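Long-range contact in racemase, putative (Roseobacter denitrificans, PDB 3TCS), which probably acts as a magnesium-dependent enzyme of the mandelate racemase/muconate lactonizing family, perhaps a hydro-lyase or racemase, and is found with D-alanine bound: residues B[219-223]-B[248-252]. Numbering follows the deposited sequence.
With MG (magnesium ion), chain K.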
loop_
_atom_site.group_PDB
_atom_site.type_symbol
_atom_site.label_atom_id
_atom_site.label_comp_id
_atom_site.label_asym_id
_atom_site.label_seq_id
_atom_site.Cartn_x
_atom_site.Cartn_y
_atom_site.Cartn_z
ATOM N N GLY B 219 27.017 -11.174 -8.141
ATOM C CA GLY B 219 26.509 -12.205 -9.033
ATOM C C GLY B 219 27.625 -13.061 -9.605
ATOM O O GLY B 219 27.491 -14.277 -9.748
ATOM N N HIS B 220 28.739 -12.424 -9.940
ATOM C CA HIS B 220 29.882 -13.145 -10.487
ATOM C C HIS B 220 30.457 -14.116 -9.455
ATOM O O HIS B 220 30.870 -15.220 -9.798
ATOM C CB HIS B 220 30.941 -12.145 -10.955
ATOM C CG HIS B 220 30.536 -11.383 -12.179
ATOM N ND1 HIS B 220 31.112 -10.185 -12.542
ATOM C CD2 HIS B 220 29.613 -11.659 -13.132
ATOM C CE1 HIS B 220 30.561 -9.755 -13.664
ATOM N NE2 HIS B 220 29.649 -10.632 -14.043
ATOM N N MET B 221 30.470 -13.711 -8.190
ATOM C CA MET B 221 30.975 -14.591 -7.140
ATOM C C MET B 221 30.054 -15.797 -7.003
ATOM O O MET B 221 30.512 -16.921 -6.817
ATOM C CB MET B 221 31.043 -13.864 -5.797
ATOM C CG MET B 221 31.947 -12.650 -5.785
ATOM S SD MET B 221 32.200 -12.060 -4.096
ATOM C CE MET B 221 30.741 -11.082 -3.842
ATOM N N LEU B 222 28.748 -15.554 -7.083
ATOM C CA LEU B 222 27.769 -16.631 -6.972
ATOM C C LEU B 222 27.954 -17.618 -8.123
ATOM O O LEU B 222 27.989 -18.831 -7.915
ATOM C CB LEU B 222 26.345 -16.056 -6.989
ATOM C CG LEU B 222 25.978 -15.169 -5.792
ATOM C CD1 LEU B 222 24.651 -14.463 -6.056
ATOM C CD2 LEU B 222 25.905 -16.017 -4.524
ATOM N N GLN B 223 28.077 -17.100 -9.340
ATOM C CA GLN B 223 28.274 -17.966 -10.496
ATOM C C GLN B 223 29.582 -18.750 -10.366
ATOM O O GLN B 223 29.649 -19.913 -10.761
ATOM C CB GLN B 223 28.283 -17.138 -11.784
ATOM C CG GLN B 223 27.005 -16.342 -11.993
ATOM C CD GLN B 223 27.023 -15.520 -13.262
ATOM O OE1 GLN B 223 28.088 -15.235 -13.823
ATOM N NE2 GLN B 223 25.846 -15.118 -13.717
ATOM N N ALA B 248 22.412 -8.859 -17.093
ATOM C CA ALA B 248 23.866 -9.019 -17.049
ATOM C C ALA B 248 24.356 -10.374 -16.550
ATOM O O ALA B 248 25.416 -10.845 -16.967
ATOM C CB ALA B 248 24.479 -7.916 -16.192
ATOM N N LEU B 249 23.586 -10.999 -15.665
ATOM C CA LEU B 249 23.965 -12.278 -15.079
ATOM C C LEU B 249 23.334 -13.508 -15.712
ATOM O O LEU B 249 22.218 -13.452 -16.235
ATOM C CB LEU B 249 23.617 -12.281 -13.592
ATOM C CG LEU B 249 24.330 -11.272 -12.696
ATOM C CD1 LEU B 249 23.813 -11.428 -11.270
ATOM C CD2 LEU B 249 25.836 -11.512 -12.746
ATOM N N ASP B 250 24.060 -14.623 -15.654
ATOM C CA ASP B 250 23.570 -15.893 -16.178
ATOM C C ASP B 250 22.713 -16.549 -15.100
ATOM O O ASP B 250 21.671 -17.130 -15.391
ATOM C CB ASP B 250 24.731 -16.828 -16.528
ATOM C CG ASP B 250 25.525 -16.352 -17.733
ATOM O OD1 ASP B 250 24.897 -16.002 -18.756
ATOM O OD2 ASP B 250 26.774 -16.341 -17.661
ATOM N N ILE B 251 23.167 -16.458 -13.854
ATOM C CA ILE B 251 22.447 -17.046 -12.724
ATOM C C ILE B 251 21.026 -16.482 -12.669
ATOM O O ILE B 251 20.813 -15.317 -12.986
ATOM C CB ILE B 251 23.190 -16.745 -11.396
ATOM C CG1 ILE B 251 22.501 -17.452 -10.226
ATOM C CG2 ILE B 251 23.245 -15.245 -11.155
ATOM C CD1 ILE B 251 23.295 -17.372 -8.931
ATOM N N ASP B 252 20.052 -17.309 -12.291
ATOM C CA ASP B 252 18.668 -16.841 -12.210
ATOM C C ASP B 252 18.530 -15.736 -11.158
ATOM O O ASP B 252 19.038 -15.865 -10.044
ATOM C CB ASP B 252 17.709 -17.981 -11.826
ATOM C CG ASP B 252 17.434 -18.953 -12.969
ATOM O OD1 ASP B 252 17.571 -18.577 -14.155
ATOM O OD2 ASP B 252 17.049 -20.100 -12.668
HETATM MG MG MG K . 20.272 -13.255 -16.843
HETATM O O HOH W 1 20.275 -15.457 -17.340
HETATM O O HOH W 2 19.563 -13.926 -14.876
HETATM O O HOH W 3 18.226 -13.401 -17.470
HETATM O O HOH W 4 20.871 -12.863 -18.738
#
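Gln223, on helix 212-224, meets Leu249 and Ile251 in the loop that runs from helix 239-248 into strand 252-255, so two successive beta-alpha units of the TIM barrel touch at its periphery. The extended Gln223 side chain reaches across to the loop, its CG 3.9 Å from Ile251 CB and its amide end beside the backbone of Leu249, Asp250 and Ile251. With CG anti to its own carbonyl carbon (chi1 -63°), Leu249 points CD1 at the helix backbone, 3.6 Å from Gly219 CA, a close approach made possible by the lack of a side chain there. Its second branch, CD2, lies obliquely to the His220 ring, 3.8 Å from CD2 of that histidine. Ile251 sends CD1 to within 3.8 Å of Leu222 CB; Phe227 touches both residues, and Phe230 of strand 229-231 touches Leu222 and Leu249. While Leu249 and Ile251 point toward the helix, Thr246 O and Leu249 O, at the end of helix 239-248, bind a magnesium ion distinct from the one beside D-alanine, and four waters complete six ligands. Two of those waters are also held by the loop, one donating to Asp250 O at 2.9 Å and the other to Ile251 O at 2.7 Å.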